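Local coordinates for protein precorrin-8x Methyl Mutase (Thermus thermophilus, PDB 1V9C) that probably acts as a precorrin-8X methylmutase, an isomerase of the CobH/CbiC family in the pathway of adenosylcobalamin biosynthesis, at residues W30-R35 and T49-G54; E168-L173 and I181-R186. All coordinates share one frame; numbering follows the deposited sequence.

Overall arrangement
Following the chain from its N terminus, helix 30-40 comes after helix 6-20, and thirteen residues, mostly helical, separate its segment from that of strand 49-51, on which it packs as contact 1. Much later, helix 166-174 leads through a short connection into strand 180-183, and contact 2 closes that smaller loop. The two contacts stand in series, neither nested nor crossed. They nevertheless meet in space, because strands 49-51 and 180-183 are antiparallel neighbours in one mixed sheet: Arg50 probably bonds to Val182 through the backbone, its side chain forms a salt bridge with Glu184, and Phe51 packs on Ile181. Helices 30-40 and 166-174 pack on opposite faces of this end of the doubly wound sheet.

Contact 1 of 2, residues W30-R35 and T49-G54; sequences WPVVRR and TRFSQG. With SO4 (sulfate ion), chain E; SO4 (sulfate ion), chain F.
Phe51 meets Val32 and Val33 rim first, a worked example of how an aromatic side chain can join a strand to a helix by its edge. From CB, the chain leaves with CG anti to the carbonyl carbon (chi1 -60°), and this carries the far edge of the ring toward helix 30-40. Phe51 CE1 lies 3.6 Å from Val33 CG2. Phe51 CZ, at the tip, is shared between the two valines, 3.7 Å from Val33 CG2 and 3.9 Å from Val32 CG1, while CE2 faces CG1 and CB of Val32. Val32 CB and Val33 CG2 lie in the ring plane, so these contacts reach the ring from its edge. The fold is a doubly wound alpha/beta sheet, in which strand 49-51 is an outermost strand within this chain and segment 30-35 runs roughly antiparallel to it, at 155°. Val33 CG2 has a second neighbour in Thr49 CG2, 3.9 Å away; the hydroxyl of that threonine is hydrogen-bonded to the backbone oxygen of Tyr45. Val32 also touches Ala199 of helix 190-205. Beyond the hydrophobic patch, Arg35, bent at chi2, sets its guanidinium between two sulfates at its edge, both likely to come from the crystallisation solution. Arg35 NE bonds to O3 of the chain E ion at 2.8 Å, NH1 bonds to O3 of the chain F ion, and NH2 reaches both; His198 and Arg202 also bind sulfate here.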
loop_
_atom_site.group_PDB
_atom_site.type_symbol
_atom_site.label_atom_id
_atom_site.label_comp_id
_atom_site.label_asym_id
_atom_site.label_seq_id
_atom_site.Cartn_x
_atom_site.Cartn_y
_atom_site.Cartn_z
ATOM N N TRP B 30 1.833 15.095 15.047
ATOM C CA TRP B 30 1.351 13.843 15.598
ATOM C C TRP B 30 0.244 13.143 14.809
ATOM O O TRP B 30 0.382 11.975 14.490
ATOM C CB TRP B 30 0.898 14.014 17.053
ATOM C CG TRP B 30 0.524 12.686 17.688
ATOM C CD1 TRP B 30 -0.673 12.361 18.273
ATOM C CD2 TRP B 30 1.317 11.491 17.714
ATOM N NE1 TRP B 30 -0.676 11.033 18.649
ATOM C CE2 TRP B 30 0.532 10.476 18.318
ATOM C CE3 TRP B 30 2.607 11.175 17.282
ATOM C CZ2 TRP B 30 1.002 9.170 18.498
ATOM C CZ3 TRP B 30 3.078 9.863 17.464
ATOM C CH2 TRP B 30 2.273 8.881 18.065
ATOM N N PRO B 31 -0.850 13.852 14.473
ATOM C CA PRO B 31 -1.943 13.229 13.724
ATOM C C PRO B 31 -1.457 12.536 12.459
ATOM O O PRO B 31 -2.073 11.593 11.981
ATOM C CB PRO B 31 -2.871 14.400 13.419
ATOM C CG PRO B 31 -2.602 15.355 14.539
ATOM C CD PRO B 31 -1.102 15.290 14.637
ATOM N N VAL B 32 -0.343 13.006 11.914
ATOM C CA VAL B 32 0.196 12.399 10.708
ATOM C C VAL B 32 0.882 11.078 11.042
ATOM O O VAL B 32 0.673 10.071 10.365
ATOM C CB VAL B 32 1.195 13.358 10.030
ATOM C CG1 VAL B 32 1.914 12.666 8.886
ATOM C CG2 VAL B 32 0.451 14.595 9.541
ATOM N N VAL B 33 1.683 11.084 12.105
ATOM C CA VAL B 33 2.424 9.891 12.503
ATOM C C VAL B 33 1.492 8.799 13.000
ATOM O O VAL B 33 1.716 7.622 12.733
ATOM C CB VAL B 33 3.476 10.205 13.602
ATOM C CG1 VAL B 33 4.260 8.957 13.939
ATOM C CG2 VAL B 33 4.446 11.298 13.115
ATOM N N ARG B 34 0.454 9.214 13.717
ATOM C CA ARG B 34 -0.552 8.316 14.259
ATOM C C ARG B 34 -1.204 7.562 13.103
ATOM O O ARG B 34 -1.308 6.340 13.129
ATOM C CB ARG B 34 -1.617 9.128 15.009
ATOM C CG ARG B 34 -2.719 8.294 15.641
ATOM C CD ARG B 34 -4.001 9.102 15.819
ATOM N NE ARG B 34 -3.931 10.125 16.856
ATOM C CZ ARG B 34 -4.471 11.338 16.742
ATOM N NH1 ARG B 34 -5.111 11.678 15.629
ATOM N NH2 ARG B 34 -4.396 12.202 17.748
ATOM N N ARG B 35 -1.628 8.312 12.086
ATOM C CA ARG B 35 -2.277 7.743 10.914
ATOM C C ARG B 35 -1.371 6.753 10.183
ATOM O O ARG B 35 -1.810 5.701 9.745
ATOM C CB ARG B 35 -2.709 8.864 9.971
ATOM C CG ARG B 35 -3.615 8.389 8.884
ATOM C CD ARG B 35 -4.875 9.197 8.875
ATOM N NE ARG B 35 -5.923 8.545 8.101
ATOM C CZ ARG B 35 -7.184 8.960 8.072
ATOM N NH1 ARG B 35 -7.549 10.025 8.772
ATOM N NH2 ARG B 35 -8.079 8.303 7.355
ATOM N N THR B 49 9.739 8.613 11.536
ATOM C CA THR B 49 9.162 9.753 10.852
ATOM C C THR B 49 9.740 11.093 11.260
ATOM O O THR B 49 9.727 11.456 12.430
ATOM C CB THR B 49 7.641 9.767 11.029
ATOM O OG1 THR B 49 7.114 8.504 10.612
ATOM C CG2 THR B 49 7.024 10.863 10.193
ATOM N N ARG B 50 10.225 11.832 10.271
ATOM C CA ARG B 50 10.824 13.134 10.511
ATOM C C ARG B 50 10.200 14.215 9.639
ATOM O O ARG B 50 9.939 14.006 8.450
ATOM C CB ARG B 50 12.333 13.057 10.253
ATOM C CG ARG B 50 13.109 14.201 10.869
ATOM C CD ARG B 50 14.456 13.730 11.386
ATOM N NE ARG B 50 15.572 14.307 10.642
ATOM C CZ ARG B 50 16.848 14.043 10.899
ATOM N NH1 ARG B 50 17.164 13.210 11.883
ATOM N NH2 ARG B 50 17.807 14.610 10.177
ATOM N N PHE B 51 9.948 15.372 10.235
ATOM C CA PHE B 51 9.353 16.478 9.500
ATOM C C PHE B 51 10.335 17.631 9.336
ATOM O O PHE B 51 11.300 17.744 10.080
ATOM C CB PHE B 51 8.119 17.006 10.232
ATOM C CG PHE B 51 7.040 15.996 10.413
ATOM C CD1 PHE B 51 7.176 14.975 11.343
ATOM C CD2 PHE B 51 5.872 16.067 9.654
ATOM C CE1 PHE B 51 6.162 14.040 11.517
ATOM C CE2 PHE B 51 4.854 15.133 9.822
ATOM C CZ PHE B 51 5.002 14.120 10.757
ATOM N N SER B 52 10.093 18.481 8.352
ATOM C CA SER B 52 10.943 19.645 8.173
ATOM C C SER B 52 10.126 20.782 8.766
ATOM O O SER B 52 8.901 20.671 8.896
ATOM C CB SER B 52 11.207 19.928 6.698
ATOM O OG SER B 52 10.067 20.495 6.075
ATOM N N GLN B 53 10.802 21.866 9.127
ATOM C CA GLN B 53 10.150 23.035 9.700
ATOM C C GLN B 53 9.029 23.535 8.788
ATOM O O GLN B 53 9.249 23.765 7.598
ATOM C CB GLN B 53 11.192 24.137 9.901
ATOM C CG GLN B 53 10.683 25.392 10.584
ATOM C CD GLN B 53 11.773 26.434 10.728
ATOM O OE1 GLN B 53 12.811 26.182 11.349
ATOM N NE2 GLN B 53 11.550 27.613 10.151
ATOM N N GLY B 54 7.829 23.681 9.346
ATOM C CA GLY B 54 6.685 24.156 8.577
ATOM C C GLY B 54 6.055 23.206 7.561
ATOM O O GLY B 54 5.173 23.619 6.807
HETATM S S SO4 E . -5.922 5.500 5.909
HETATM O O1 SO4 E . -5.633 5.360 4.469
HETATM O O2 SO4 E . -7.294 5.988 6.114
HETATM O O3 SO4 E . -4.988 6.473 6.488
HETATM O O4 SO4 E . -5.762 4.189 6.566
HETATM S S SO4 F . -10.935 10.669 8.044
HETATM O O1 SO4 F . -10.122 10.307 6.874
HETATM O O2 SO4 F . -11.907 11.716 7.676
HETATM O O3 SO4 F . -10.053 11.157 9.117
HETATM O O4 SO4 F . -11.658 9.479 8.524
#

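Contact 2 of 2, residues E168-L173 and I181-R186; sequences EAKRAL and IVTEGR. With SO4 (sulfate ion), chain G.
One edge of the Arg186 guanidinium is turned to a sulfate, likely to come from the crystallisation solution, that Glu168 touches from the helix: O3 of the ion lies in the guanidinium plane, 2.7 Å from Arg186 NH2, and Glu168 N makes a weak bond to O2. The backbone N atoms of Asn165 and Leu167 also bind the anion, at the start of the helix of a beta-alpha-beta crossover, strand 155-158, helix 166-174, strand 180-183. Inside this unit Lys170 illustrates a general principle, that a buried amine can be paid for by main-chain carbonyls. Its CG is anti to the carbonyl carbon (chi1 -66°) and the rest of the chain is extended, delivering NZ to the end of the strand. Lys170 NZ donates to Thr183 O, almost in line with the carbonyl bond (167°), at an unusually short 2.5 Å whose exact value is doubtful, and to Gly185 O at 2.9 Å from well above the carbonyl plane; Pro160 O is a third acceptor. A methionine in its place would probably leave these three carbonyls without their shared donor and the segment at Gly185 less firmly held to the helix. At Gly185 a CB would press on the carbonyl oxygen of Glu184. Closer to mid-strand the contact becomes apolar. Lys170 CB lies 4.2 Å from Val182 CG1, and Leu173 and Val182 lie alongside one another, pointing opposite ways, with Leu173 CD2 3.5 Å from Val182 CG2.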
loop_
_atom_site.group_PDB
_atom_site.type_symbol
_atom_site.label_atom_id
_atom_site.label_comp_id
_atom_site.label_asym_id
_atom_site.label_seq_id
_atom_site.Cartn_x
_atom_site.Cartn_y
_atom_site.Cartn_z
ATOM N N GLU B 168 19.893 7.231 0.128
ATOM C CA GLU B 168 20.458 8.438 -0.455
ATOM C C GLU B 168 19.385 9.363 -1.018
ATOM O O GLU B 168 19.524 10.585 -0.981
ATOM C CB GLU B 168 21.474 8.064 -1.537
ATOM C CG GLU B 168 21.035 8.336 -2.953
ATOM C CD GLU B 168 22.109 7.988 -3.961
ATOM O OE1 GLU B 168 22.495 6.801 -4.024
ATOM O OE2 GLU B 168 22.566 8.899 -4.687
ATOM N N ALA B 169 18.311 8.772 -1.534
ATOM C CA ALA B 169 17.207 9.544 -2.092
ATOM C C ALA B 169 16.570 10.403 -1.002
ATOM O O ALA B 169 16.172 11.551 -1.238
ATOM C CB ALA B 169 16.167 8.606 -2.687
ATOM N N LYS B 170 16.478 9.844 0.196
ATOM C CA LYS B 170 15.894 10.571 1.302
ATOM C C LYS B 170 16.852 11.660 1.780
ATOM O O LYS B 170 16.427 12.780 2.063
ATOM C CB LYS B 170 15.527 9.600 2.422
ATOM C CG LYS B 170 14.405 8.660 1.991
ATOM C CD LYS B 170 14.161 7.532 2.963
ATOM C CE LYS B 170 13.011 6.663 2.472
ATOM N NZ LYS B 170 12.511 5.752 3.521
ATOM N N ARG B 171 18.141 11.347 1.857
ATOM C CA ARG B 171 19.124 12.349 2.266
ATOM C C ARG B 171 19.054 13.518 1.282
ATOM O O ARG B 171 18.978 14.677 1.681
ATOM C CB ARG B 171 20.529 11.751 2.262
ATOM C CG ARG B 171 21.158 11.643 3.641
ATOM C CD ARG B 171 22.422 10.786 3.603
ATOM N NE ARG B 171 22.119 9.368 3.397
ATOM C CZ ARG B 171 23.022 8.446 3.077
ATOM N NH1 ARG B 171 24.294 8.780 2.919
ATOM N NH2 ARG B 171 22.653 7.184 2.921
ATOM N N ALA B 172 19.053 13.213 -0.008
ATOM C CA ALA B 172 18.978 14.259 -1.013
ATOM C C ALA B 172 17.747 15.138 -0.795
ATOM O O ALA B 172 17.719 16.300 -1.220
ATOM C CB ALA B 172 18.931 13.653 -2.388
ATOM N N LEU B 173 16.727 14.587 -0.138
ATOM C CA LEU B 173 15.508 15.348 0.113
ATOM C C LEU B 173 15.586 16.145 1.419
ATOM O O LEU B 173 15.178 17.306 1.481
ATOM C CB LEU B 173 14.301 14.405 0.154
ATOM C CG LEU B 173 12.959 15.036 0.538
ATOM C CD1 LEU B 173 12.561 16.069 -0.522
ATOM C CD2 LEU B 173 11.895 13.953 0.654
ATOM N N ILE B 181 8.445 15.582 4.485
ATOM C CA ILE B 181 8.148 14.610 5.528
ATOM C C ILE B 181 8.773 13.338 4.992
ATOM O O ILE B 181 8.523 12.934 3.846
ATOM C CB ILE B 181 6.661 14.365 5.722
ATOM C CG1 ILE B 181 5.939 15.682 6.012
ATOM C CG2 ILE B 181 6.468 13.366 6.871
ATOM C CD1 ILE B 181 4.473 15.510 6.290
ATOM N N VAL B 182 9.592 12.715 5.828
ATOM C CA VAL B 182 10.320 11.533 5.446
ATOM C C VAL B 182 10.211 10.394 6.453
ATOM O O VAL B 182 10.023 10.628 7.644
ATOM C CB VAL B 182 11.827 11.913 5.258
ATOM C CG1 VAL B 182 12.702 10.692 5.328
ATOM C CG2 VAL B 182 12.026 12.594 3.912
ATOM N N THR B 183 10.312 9.162 5.961
ATOM C CA THR B 183 10.328 7.987 6.829
ATOM C C THR B 183 11.783 7.530 6.726
ATOM O O THR B 183 12.208 6.978 5.712
ATOM C CB THR B 183 9.386 6.838 6.346
ATOM O OG1 THR B 183 9.664 6.509 4.979
ATOM C CG2 THR B 183 7.929 7.249 6.487
ATOM N N GLU B 184 12.546 7.810 7.775
ATOM C CA GLU B 184 13.965 7.472 7.842
ATOM C C GLU B 184 14.209 5.983 7.616
ATOM O O GLU B 184 13.435 5.145 8.075
ATOM C CB GLU B 184 14.516 7.866 9.218
ATOM C CG GLU B 184 14.223 9.302 9.638
ATOM C CD GLU B 184 15.418 10.224 9.488
ATOM O OE1 GLU B 184 15.783 10.561 8.338
ATOM O OE2 GLU B 184 15.999 10.602 10.529
ATOM N N GLY B 185 15.276 5.661 6.892
ATOM C CA GLY B 185 15.612 4.275 6.658
ATOM C C GLY B 185 15.115 3.667 5.365
ATOM O O GLY B 185 14.898 4.378 4.378
ATOM N N ARG B 186 14.947 2.342 5.376
ATOM C CA ARG B 186 14.492 1.615 4.198
ATOM C C ARG B 186 12.971 1.464 4.153
ATOM O O ARG B 186 12.420 1.092 3.119
ATOM C CB ARG B 186 15.133 0.226 4.141
ATOM C CG ARG B 186 16.597 0.244 4.478
ATOM C CD ARG B 186 17.395 -0.715 3.644
ATOM N NE ARG B 186 18.351 0.028 2.832
ATOM C CZ ARG B 186 19.364 -0.519 2.174
ATOM N NH1 ARG B 186 19.562 -1.830 2.224
ATOM N NH2 ARG B 186 20.185 0.249 1.474
HETATM S S SO4 G . 20.836 2.865 -0.694
HETATM O O1 SO4 G . 21.159 2.164 -1.946
HETATM O O2 SO4 G . 21.158 4.307 -0.813
HETATM O O3 SO4 G . 21.637 2.287 0.410
HETATM O O4 SO4 G . 19.396 2.687 -0.401
#